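Local coordinates for solute-binding protein Csal_2479 (Chromohalobacter salexigens, PDB 4P1L), which binds D-glucuronate in vitro and probably delivers it to a tripartite ATP-independent periplasmic (TRAP) transporter for uptake into the cytoplasm, at residues N134-S143 / L232-W243; Q70-R78 / N86-I95. One frame throughout, in Å; residues are numbered along the deposited sequence.

How the contacts relate
Both contacts belong to one mixed sheet, where strand 84-88 of contact 2 lies next to strand 234-239 of contact 1; their centres are about 10 Å apart. The backbone joins them through Cys235 N and Phe87 O, 2.9 Å apart. Closer to the sugar the side chains take over, with Asn88 ND2 of contact 2 hydrogen-bonded to Glu234 OE2 of contact 1 at 2.8 Å. Each contact also puts one hydrogen-bonding side chain on the glucuronate. Contact 1 is the antiparallel pairing of strand 234-239 with the outermost strand 135-141, contact 2 the helix laid against the neighbouring strand, and both end at the pocket.

Contact 1 of 2, residues N134-S143 / L232-W243; sequences NLIVLSWFGS and LPECLCVAKASW. With BDP (beta-D-glucopyranuronic acid), chain C; SO4 (sulfate ion), chain E.
Ser143 and Glu234 meet beside the glucuronate, Ser143 CB lying 3.6 Å from Glu234 OE2. That same OE2 accepts the O2 hydroxyl of the sugar, with Glu234 OE2 and BDP O2 only 2.6 Å apart. Glu234 CG stands anti to its own carbonyl carbon (chi1 -48°) and the chain runs extended from there, which carries the carboxylate out to the sugar. Besides Asn88, Asn86 ND2 of the same strand 84-88 holds OE1, so the carboxylate is kept from turning.

Just behind, Ser143 OG donates to Leu232 O at 2.7 Å, in the carbonyl plane and on a lone pair. Two waters bridge the same residues, one joining Ser143 OG to Leu232 N, the other Ser143 N to Leu232 O. They continue the pairing beyond the antiparallel strands 135-141 and 234-239, where Phe141 N to Glu234 O is 2.7 Å.

Farther along, a classic beta bulge sets Leu138 and Ser139 together opposite Leu236: Leu236 O takes Leu138 N at 2.8 Å and Ser139 N only weakly. Ser139 OG lies against Leu236 CB and is bonded to Ala258 O of helix 248-282. At the far end one face of the Trp243 indole receives two CH-pi contacts, Ile136 CG2 over the five-membered ring and Leu138 CD2 over the six-membered one, while NE1 donates to a sulfate that is likely a crystallisation additive.

With two amide donors and the sugar hydroxyl gripping it, the buried Glu234 carboxylate is probably stabilised as an anion and suited to accept a hydroxyl from the ligand.

Contact 2 of 2, residues Q70-R78 / N86-I95; sequences QPDAIEQTR and NFNMGPMGPI. With BDP (beta-D-glucopyranuronic acid), chain C.
Ile74 lies over one face of Phe87, its CG1 sitting 3.5 Å from the ring centroid and just 6° off the normal, a CH-pi contact over the middle of the face. The edge of the ring is met by oxygens: Thr77 OG1 lies near the ring plane, 3.4 Å from Phe87 CZ, and Gln70 OE1 approaches the rim nearer the strand. Thr77 OG1 donates a hydrogen bond to Ala73 O, which also accepts Thr77 N from the opposite face of its carbonyl plane.

The rest of the Ile74 side chain meets the loop after the strand. The CG2 branch packs tightly on Ile95 CD1 at 3.5 Å, while CD1, at the end of the CG1 arm, touches CE of selenomethionine Met92 at 3.8 Å. One turn on, the Arg78 guanidinium lays a face over Ile95 CG2, and its NE is bonded to Lys133 O.

Helix 70-78 is the connection of a beta-alpha-beta crossover, linking strand 59-62 to strand 84-88 with strand 26-29 between them. The sheet order 2-1-3-5-4 fits the type II periplasmic binding protein fold.

At the N-terminal end of the helix Gln70 takes the pocket side. Its chain bends at chi2 (142°), turning the amide so that OE1 accepts Asn88 N at 2.8 Å and NE2 donates to the sugar, 3.2 Å from BDP O3. An alanine here would remove both ends of this amide, and is likely to leave Asn88 N without its acceptor and the sugar O3 without this donor. Pro91 CG lies 3.9 Å from Gln70 CD, within the type I turn from Gly90 to Gly93. Asn88 OD1 closes an Asx turn on Gly90 N, and Asn88 CB stands 3.4 Å from BDP O3.

Contact 1 of 2, residues N134-S143 / L232-W243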
loop_
_atom_site.group_PDB
_atom_site.type_symbol
_atom_site.label_atom_id
_atom_site.label_comp_id
_atom_site.label_asym_id
_atom_site.label_seq_id
_atom_site.Cartn_x
_atom_site.Cartn_y
_atom_site.Cartn_z
ATOM N N ASN A 134 4.064 -5.683 -17.651
ATOM C CA ASN A 134 2.816 -6.382 -17.997
ATOM C C ASN A 134 1.636 -6.094 -17.094
ATOM O O ASN A 134 0.682 -6.868 -17.072
ATOM C CB ASN A 134 3.003 -7.906 -18.032
ATOM C CG ASN A 134 3.621 -8.401 -19.309
ATOM O OD1 ASN A 134 3.815 -7.655 -20.268
ATOM N ND2 ASN A 134 3.911 -9.697 -19.336
ATOM N N LEU A 135 1.678 -4.988 -16.368
ATOM C CA LEU A 135 0.540 -4.565 -15.552
ATOM C C LEU A 135 0.023 -3.210 -16.024
ATOM O O LEU A 135 0.784 -2.232 -16.102
ATOM C CB LEU A 135 0.947 -4.499 -14.078
ATOM C CG LEU A 135 1.370 -5.832 -13.437
ATOM C CD1 LEU A 135 1.981 -5.609 -12.048
ATOM C CD2 LEU A 135 0.201 -6.816 -13.350
ATOM N N ILE A 136 -1.279 -3.156 -16.332
ATOM C CA ILE A 136 -1.885 -1.941 -16.837
ATOM C C ILE A 136 -2.654 -1.246 -15.708
ATOM O O ILE A 136 -3.665 -1.756 -15.235
ATOM C CB ILE A 136 -2.828 -2.229 -18.008
ATOM C CG1 ILE A 136 -2.113 -3.062 -19.087
ATOM C CG2 ILE A 136 -3.378 -0.937 -18.549
ATOM C CD1 ILE A 136 -0.815 -2.427 -19.623
ATOM N N VAL A 137 -2.148 -0.103 -15.257
ATOM C CA VAL A 137 -2.760 0.607 -14.125
ATOM C C VAL A 137 -3.916 1.446 -14.614
ATOM O O VAL A 137 -3.763 2.256 -15.544
ATOM C CB VAL A 137 -1.765 1.540 -13.420
ATOM C CG1 VAL A 137 -2.495 2.383 -12.380
ATOM C CG2 VAL A 137 -0.649 0.750 -12.772
ATOM N N LEU A 138 -5.084 1.245 -14.000
ATOM C CA LEU A 138 -6.280 1.956 -14.386
ATOM C C LEU A 138 -6.628 3.091 -13.420
ATOM O O LEU A 138 -7.252 4.069 -13.806
ATOM C CB LEU A 138 -7.459 0.992 -14.452
ATOM C CG LEU A 138 -7.291 -0.191 -15.411
ATOM C CD1 LEU A 138 -8.596 -0.949 -15.513
ATOM C CD2 LEU A 138 -6.839 0.295 -16.773
ATOM N N SER A 139 -6.270 2.937 -12.156
ATOM C CA SER A 139 -6.540 3.974 -11.173
ATOM C C SER A 139 -5.736 3.714 -9.917
ATOM O O SER A 139 -5.160 2.636 -9.756
ATOM C CB SER A 139 -8.030 4.030 -10.862
ATOM O OG SER A 139 -8.465 2.825 -10.265
ATOM N N TRP A 140 -5.686 4.715 -9.042
ATOM C CA TRP A 140 -4.902 4.645 -7.799
ATOM C C TRP A 140 -5.814 4.715 -6.580
ATOM O O TRP A 140 -6.603 5.641 -6.470
ATOM C CB TRP A 140 -3.906 5.795 -7.719
ATOM C CG TRP A 140 -2.966 5.867 -8.870
ATOM C CD1 TRP A 140 -2.986 6.779 -9.881
ATOM C CD2 TRP A 140 -1.861 5.008 -9.123
ATOM N NE1 TRP A 140 -1.969 6.530 -10.763
ATOM C CE2 TRP A 140 -1.243 5.465 -10.312
ATOM C CE3 TRP A 140 -1.310 3.920 -8.458
ATOM C CZ2 TRP A 140 -0.116 4.853 -10.857
ATOM C CZ3 TRP A 140 -0.181 3.300 -9.017
ATOM C CH2 TRP A 140 0.399 3.780 -10.193
ATOM N N PHE A 141 -5.684 3.733 -5.693
ATOM C CA PHE A 141 -6.346 3.722 -4.393
ATOM C C PHE A 141 -5.410 4.350 -3.338
ATOM O O PHE A 141 -4.174 4.286 -3.458
ATOM C CB PHE A 141 -6.663 2.289 -3.939
ATOM C CG PHE A 141 -7.806 1.603 -4.671
ATOM C CD1 PHE A 141 -8.491 2.216 -5.694
ATOM C CD2 PHE A 141 -8.177 0.310 -4.318
ATOM C CE1 PHE A 141 -9.526 1.549 -6.366
ATOM C CE2 PHE A 141 -9.217 -0.344 -4.969
ATOM C CZ PHE A 141 -9.882 0.285 -5.999
ATOM N N GLY A 142 -5.993 4.916 -2.284
ATOM C CA GLY A 142 -5.228 5.362 -1.133
ATOM C C GLY A 142 -5.043 4.309 -0.046
ATOM O O GLY A 142 -5.842 3.375 0.071
ATOM N N SER A 143 -3.982 4.437 0.749
ATOM C CA SER A 143 -3.844 3.582 1.924
ATOM C C SER A 143 -3.324 4.384 3.135
ATOM O O SER A 143 -2.666 3.840 4.002
ATOM C CB SER A 143 -2.982 2.334 1.646
ATOM O OG SER A 143 -1.577 2.631 1.530
ATOM N N LEU A 232 1.846 4.938 0.917
ATOM C CA LEU A 232 1.991 4.078 -0.238
ATOM C C LEU A 232 0.720 4.141 -1.096
ATOM O O LEU A 232 -0.393 3.841 -0.625
ATOM C CB LEU A 232 2.274 2.651 0.213
ATOM C CG LEU A 232 3.723 2.426 0.718
ATOM C CD1 LEU A 232 3.844 1.095 1.460
ATOM C CD2 LEU A 232 4.685 2.476 -0.476
ATOM N N PRO A 233 0.863 4.533 -2.378
ATOM C CA PRO A 233 -0.278 4.343 -3.261
ATOM C C PRO A 233 -0.556 2.861 -3.464
ATOM O O PRO A 233 0.341 2.037 -3.250
ATOM C CB PRO A 233 0.189 4.975 -4.598
ATOM C CG PRO A 233 1.294 5.876 -4.234
ATOM C CD PRO A 233 2.001 5.148 -3.087
ATOM N N GLU A 234 -1.776 2.525 -3.882
ATOM C CA GLU A 234 -2.093 1.202 -4.395
ATOM C C GLU A 234 -2.717 1.341 -5.787
ATOM O O GLU A 234 -3.381 2.335 -6.071
ATOM C CB GLU A 234 -3.063 0.480 -3.464
ATOM C CG GLU A 234 -2.654 0.537 -1.993
ATOM C CD GLU A 234 -3.209 -0.621 -1.163
ATOM O OE1 GLU A 234 -4.189 -1.275 -1.616
ATOM O OE2 GLU A 234 -2.659 -0.858 -0.062
ATOM N N CYS A 235 -2.484 0.370 -6.669
ATOM C CA CYS A 235 -3.081 0.423 -7.987
ATOM C C CYS A 235 -4.264 -0.501 -8.060
ATOM O O CYS A 235 -4.340 -1.501 -7.343
ATOM C CB CYS A 235 -2.080 0.044 -9.081
ATOM S SG CYS A 235 -1.408 -1.636 -8.950
ATOM N N LEU A 236 -5.174 -0.157 -8.961
ATOM C CA LEU A 236 -6.139 -1.085 -9.532
ATOM C C LEU A 236 -5.615 -1.343 -10.932
ATOM O O LEU A 236 -5.549 -0.416 -11.747
ATOM C CB LEU A 236 -7.541 -0.489 -9.574
ATOM C CG LEU A 236 -8.601 -1.248 -10.358
ATOM C CD1 LEU A 236 -8.626 -2.710 -10.019
ATOM C CD2 LEU A 236 -9.954 -0.618 -10.088
ATOM N N CYS A 237 -5.155 -2.560 -11.186
ATOM C CA CYS A 237 -4.520 -2.873 -12.467
ATOM C C CYS A 237 -5.082 -4.145 -13.127
ATOM O O CYS A 237 -5.751 -4.971 -12.478
ATOM C CB CYS A 237 -3.012 -3.034 -12.282
ATOM S SG CYS A 237 -2.515 -4.514 -11.348
ATOM N N VAL A 238 -4.796 -4.273 -14.423
ATOM C CA VAL A 238 -5.229 -5.412 -15.238
ATOM C C VAL A 238 -3.994 -6.081 -15.886
ATOM O O VAL A 238 -3.053 -5.397 -16.287
ATOM C CB VAL A 238 -6.252 -4.948 -16.314
ATOM C CG1 VAL A 238 -6.614 -6.090 -17.288
ATOM C CG2 VAL A 238 -7.508 -4.402 -15.647
ATOM N N ALA A 239 -3.987 -7.410 -15.978
ATOM C CA ALA A 239 -2.983 -8.125 -16.772
ATOM C C ALA A 239 -2.938 -7.577 -18.214
ATOM O O ALA A 239 -3.967 -7.420 -18.888
ATOM C CB ALA A 239 -3.279 -9.619 -16.809
ATOM N N LYS A 240 -1.746 -7.274 -18.698
ATOM C CA LYS A 240 -1.637 -6.737 -20.052
ATOM C C LYS A 240 -2.304 -7.662 -21.077
ATOM O O LYS A 240 -2.973 -7.195 -21.988
ATOM C CB LYS A 240 -0.176 -6.494 -20.444
ATOM C CG LYS A 240 -0.029 -5.883 -21.864
ATOM C CD LYS A 240 1.440 -5.657 -22.252
ATOM C CE LYS A 240 2.072 -4.526 -21.449
ATOM N NZ LYS A 240 3.193 -3.842 -22.177
ATOM N N ALA A 241 -2.115 -8.966 -20.920
ATOM C CA ALA A 241 -2.717 -9.944 -21.829
ATOM C C ALA A 241 -4.240 -9.811 -21.849
ATOM O O ALA A 241 -4.867 -9.814 -22.912
ATOM C CB ALA A 241 -2.331 -11.351 -21.406
ATOM N N SER A 242 -4.832 -9.691 -20.668
ATOM C CA SER A 242 -6.290 -9.595 -20.569
ATOM C C SER A 242 -6.796 -8.277 -21.140
ATOM O O SER A 242 -7.853 -8.208 -21.753
ATOM C CB SER A 242 -6.739 -9.722 -19.109
ATOM O OG SER A 242 -6.374 -10.984 -18.593
ATOM N N TRP A 243 -6.021 -7.226 -20.921
ATOM C CA TRP A 243 -6.338 -5.897 -21.422
ATOM C C TRP A 243 -6.356 -5.851 -22.949
ATOM O O TRP A 243 -7.296 -5.340 -23.556
ATOM C CB TRP A 243 -5.288 -4.919 -20.866
ATOM C CG TRP A 243 -5.622 -3.462 -21.035
ATOM C CD1 TRP A 243 -4.883 -2.542 -21.701
ATOM C CD2 TRP A 243 -6.752 -2.760 -20.503
ATOM N NE1 TRP A 243 -5.479 -1.303 -21.621
ATOM C CE2 TRP A 243 -6.629 -1.409 -20.894
ATOM C CE3 TRP A 243 -7.858 -3.136 -19.740
ATOM C CZ2 TRP A 243 -7.587 -0.433 -20.570
ATOM C CZ3 TRP A 243 -8.806 -2.156 -19.408
ATOM C CH2 TRP A 243 -8.648 -0.827 -19.808
HETATM C C1 BDP C . -1.880 -2.802 3.841
HETATM C C2 BDP C . -1.977 -2.922 2.327
HETATM C C3 BDP C . -1.976 -4.355 1.951
HETATM C C4 BDP C . -0.704 -4.954 2.460
HETATM C C5 BDP C . -0.587 -4.779 3.997
HETATM C C6 BDP C . 0.718 -5.337 4.562
HETATM O O2 BDP C . -3.207 -2.321 1.957
HETATM O O3 BDP C . -1.920 -4.399 0.430
HETATM O O4 BDP C . -0.643 -6.352 2.128
HETATM O O5 BDP C . -0.672 -3.424 4.309
HETATM O O6A BDP C . 1.215 -4.720 5.559
HETATM O O1 BDP C . -1.831 -1.465 4.200
HETATM O O6B BDP C . 1.194 -6.392 4.096
HETATM S S SO4 E . -5.341 2.113 -23.455
HETATM O O1 SO4 E . -6.572 2.556 -22.812
HETATM O O2 SO4 E . -4.537 3.275 -23.806
HETATM O O3 SO4 E . -4.533 1.251 -22.590
HETATM O O4 SO4 E . -5.681 1.337 -24.647
HETATM O O HOH W 1 0.371 3.968 3.260
HETATM O O HOH W 2 -1.566 5.962 0.876
#

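Contact 2 of 2, residues Q70-R78 / N86-I95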
loop_
_atom_site.group_PDB
_atom_site.type_symbol
_atom_site.label_atom_id
_atom_site.label_comp_id
_atom_site.label_asym_id
_atom_site.label_seq_id
_atom_site.Cartn_x
_atom_site.Cartn_y
_atom_site.Cartn_z
ATOM N N GLN A 70 0.523 -11.607 -1.665
ATOM C CA GLN A 70 0.692 -10.490 -2.595
ATOM C C GLN A 70 1.755 -10.706 -3.675
ATOM O O GLN A 70 1.474 -10.479 -4.870
ATOM C CB GLN A 70 0.874 -9.154 -1.843
ATOM C CG GLN A 70 0.718 -7.925 -2.764
ATOM C CD GLN A 70 -0.001 -6.720 -2.164
ATOM O OE1 GLN A 70 -0.452 -5.835 -2.906
ATOM N NE2 GLN A 70 -0.088 -6.655 -0.826
ATOM N N PRO A 71 2.974 -11.127 -3.286
ATOM C CA PRO A 71 4.002 -11.389 -4.310
ATOM C C PRO A 71 3.574 -12.433 -5.333
ATOM O O PRO A 71 3.780 -12.220 -6.521
ATOM C CB PRO A 71 5.209 -11.872 -3.488
ATOM C CG PRO A 71 5.000 -11.232 -2.130
ATOM C CD PRO A 71 3.506 -11.307 -1.921
ATOM N N ASP A 72 2.959 -13.529 -4.899
ATOM C CA ASP A 72 2.549 -14.557 -5.838
ATOM C C ASP A 72 1.440 -14.047 -6.758
ATOM O O ASP A 72 1.418 -14.369 -7.933
ATOM C CB ASP A 72 2.078 -15.817 -5.102
ATOM C CG ASP A 72 3.194 -16.466 -4.292
ATOM O OD1 ASP A 72 4.349 -16.499 -4.791
ATOM O OD2 ASP A 72 2.916 -16.914 -3.151
ATOM N N ALA A 73 0.531 -13.243 -6.218
ATOM C CA ALA A 73 -0.566 -12.672 -7.029
ATOM C C ALA A 73 -0.056 -11.688 -8.074
ATOM O O ALA A 73 -0.582 -11.641 -9.200
ATOM C CB ALA A 73 -1.598 -11.994 -6.127
ATOM N N ILE A 74 0.953 -10.894 -7.714
ATOM C CA ILE A 74 1.544 -9.977 -8.676
ATOM C C ILE A 74 2.081 -10.796 -9.841
ATOM O O ILE A 74 1.827 -10.471 -10.995
ATOM C CB ILE A 74 2.660 -9.123 -8.074
ATOM C CG1 ILE A 74 2.068 -8.065 -7.154
ATOM C CG2 ILE A 74 3.465 -8.444 -9.174
ATOM C CD1 ILE A 74 3.124 -7.304 -6.333
ATOM N N GLU A 75 2.786 -11.881 -9.527
ATOM C CA GLU A 75 3.329 -12.768 -10.546
ATOM C C GLU A 75 2.245 -13.349 -11.455
ATOM O O GLU A 75 2.385 -13.339 -12.668
ATOM C CB GLU A 75 4.101 -13.903 -9.873
ATOM C CG GLU A 75 4.772 -14.870 -10.829
ATOM C CD GLU A 75 5.759 -15.809 -10.112
ATOM O OE1 GLU A 75 5.546 -16.120 -8.909
ATOM O OE2 GLU A 75 6.758 -16.223 -10.749
ATOM N N GLN A 76 1.167 -13.850 -10.858
ATOM C CA GLN A 76 0.076 -14.439 -11.607
ATOM C C GLN A 76 -0.606 -13.405 -12.491
ATOM O O GLN A 76 -1.105 -13.744 -13.547
ATOM C CB GLN A 76 -0.975 -15.030 -10.669
ATOM C CG GLN A 76 -0.563 -16.254 -9.887
ATOM C CD GLN A 76 -1.690 -16.721 -8.984
ATOM O OE1 GLN A 76 -2.728 -17.203 -9.458
ATOM N NE2 GLN A 76 -1.516 -16.543 -7.679
ATOM N N THR A 77 -0.645 -12.147 -12.045
ATOM C CA THR A 77 -1.284 -11.101 -12.849
ATOM C C THR A 77 -0.398 -10.680 -14.026
ATOM O O THR A 77 -0.884 -10.458 -15.144
ATOM C CB THR A 77 -1.670 -9.876 -11.979
ATOM O OG1 THR A 77 -2.470 -10.310 -10.880
ATOM C CG2 THR A 77 -2.484 -8.887 -12.806
ATOM N N ARG A 78 0.906 -10.573 -13.798
ATOM C CA ARG A 78 1.828 -10.280 -14.905
ATOM C C ARG A 78 1.744 -11.304 -16.028
ATOM O O ARG A 78 1.928 -10.964 -17.189
ATOM C CB ARG A 78 3.265 -10.205 -14.413
ATOM C CG ARG A 78 3.508 -9.005 -13.501
ATOM C CD ARG A 78 4.924 -8.989 -12.984
ATOM N NE ARG A 78 5.902 -8.837 -14.051
ATOM C CZ ARG A 78 7.159 -9.272 -13.979
ATOM N NH1 ARG A 78 7.601 -9.876 -12.883
ATOM N NH2 ARG A 78 7.974 -9.095 -14.999
ATOM N N ASN A 86 -5.911 -5.314 -6.999
ATOM C CA ASN A 86 -5.530 -4.163 -6.189
ATOM C C ASN A 86 -4.228 -4.548 -5.499
ATOM O O ASN A 86 -4.203 -5.419 -4.634
ATOM C CB ASN A 86 -6.684 -3.863 -5.217
ATOM C CG ASN A 86 -6.309 -2.972 -4.044
ATOM O OD1 ASN A 86 -6.868 -3.130 -2.971
ATOM N ND2 ASN A 86 -5.375 -2.036 -4.236
ATOM N N PHE A 87 -3.125 -3.942 -5.941
ATOM C CA PHE A 87 -1.847 -4.172 -5.307
ATOM C C PHE A 87 -1.359 -2.922 -4.584
ATOM O O PHE A 87 -1.439 -1.820 -5.130
ATOM C CB PHE A 87 -0.778 -4.545 -6.335
ATOM C CG PHE A 87 -1.013 -5.848 -7.026
ATOM C CD1 PHE A 87 -1.314 -6.990 -6.304
ATOM C CD2 PHE A 87 -0.938 -5.933 -8.404
ATOM C CE1 PHE A 87 -1.530 -8.188 -6.931
ATOM C CE2 PHE A 87 -1.140 -7.155 -9.047
ATOM C CZ PHE A 87 -1.441 -8.282 -8.291
ATOM N N ASN A 88 -0.815 -3.120 -3.392
ATOM C CA ASN A 88 0.011 -2.105 -2.746
ATOM C C ASN A 88 1.348 -1.960 -3.505
ATOM O O ASN A 88 1.956 -2.958 -3.950
ATOM C CB ASN A 88 0.239 -2.479 -1.288
ATOM C CG ASN A 88 0.909 -1.370 -0.491
ATOM O OD1 ASN A 88 2.138 -1.258 -0.489
ATOM N ND2 ASN A 88 0.118 -0.565 0.193
HETATM N N MSE A 89 1.785 -0.716 -3.677
HETATM C CA MSE A 89 3.013 -0.447 -4.436
HETATM C C MSE A 89 4.290 -0.829 -3.721
HETATM O O MSE A 89 5.355 -0.911 -4.347
HETATM C CB MSE A 89 3.084 1.017 -4.863
HETATM C CG MSE A 89 2.056 1.416 -5.896
HETATM SE SE MSE A 89 2.236 0.462 -7.640
HETATM C CE MSE A 89 3.410 1.764 -8.500
ATOM N N GLY A 90 4.212 -1.062 -2.409
ATOM C CA GLY A 90 5.365 -1.544 -1.655
ATOM C C GLY A 90 5.965 -2.836 -2.187
ATOM O O GLY A 90 7.156 -2.882 -2.531
ATOM N N PRO A 91 5.159 -3.912 -2.228
ATOM C CA PRO A 91 5.583 -5.183 -2.796
ATOM C C PRO A 91 5.856 -5.099 -4.274
ATOM O O PRO A 91 6.425 -6.050 -4.841
ATOM C CB PRO A 91 4.393 -6.105 -2.552
ATOM C CG PRO A 91 3.613 -5.475 -1.517
ATOM C CD PRO A 91 3.827 -4.023 -1.606
HETATM N N MSE A 92 5.450 -4.006 -4.912
HETATM C CA MSE A 92 5.731 -3.826 -6.342
HETATM C C MSE A 92 7.196 -3.387 -6.548
HETATM O O MSE A 92 7.762 -3.555 -7.633
HETATM C CB MSE A 92 4.769 -2.805 -6.944
HETATM C CG MSE A 92 4.734 -2.678 -8.463
HETATM SE SE MSE A 92 4.116 -4.333 -9.302
HETATM C CE MSE A 92 2.311 -4.369 -8.559
ATOM N N GLY A 93 7.809 -2.832 -5.508
ATOM C CA GLY A 93 9.173 -2.313 -5.605
ATOM C C GLY A 93 10.197 -3.322 -6.083
ATOM O O GLY A 93 11.001 -3.035 -6.981
ATOM N N PRO A 94 10.190 -4.519 -5.502
ATOM C CA PRO A 94 11.148 -5.525 -5.985
ATOM C C PRO A 94 10.924 -5.992 -7.431
ATOM O O PRO A 94 11.798 -6.649 -7.990
ATOM C CB PRO A 94 10.943 -6.691 -5.015
ATOM C CG PRO A 94 10.510 -6.015 -3.715
ATOM C CD PRO A 94 9.711 -4.800 -4.132
ATOM N N ILE A 95 9.781 -5.657 -8.023
ATOM C CA ILE A 95 9.434 -6.131 -9.348
ATOM C C ILE A 95 9.630 -5.032 -10.392
ATOM O O ILE A 95 10.068 -5.306 -11.512
ATOM C CB ILE A 95 7.990 -6.649 -9.335
ATOM C CG1 ILE A 95 7.921 -7.834 -8.359
ATOM C CG2 ILE A 95 7.556 -7.081 -10.723
ATOM C CD1 ILE A 95 6.622 -8.033 -7.726
HETATM C C1 BDP C . -1.880 -2.802 3.841
HETATM C C2 BDP C . -1.977 -2.922 2.327
HETATM C C3 BDP C . -1.976 -4.355 1.951
HETATM C C4 BDP C . -0.704 -4.954 2.460
HETATM C C5 BDP C . -0.587 -4.779 3.997
HETATM C C6 BDP C . 0.718 -5.337 4.562
HETATM O O2 BDP C . -3.207 -2.321 1.957
HETATM O O3 BDP C . -1.920 -4.399 0.430
HETATM O O4 BDP C . -0.643 -6.352 2.128
HETATM O O5 BDP C . -0.672 -3.424 4.309
HETATM O O6A BDP C . 1.215 -4.720 5.559
HETATM O O1 BDP C . -1.831 -1.465 4.200
HETATM O O6B BDP C . 1.194 -6.392 4.096
#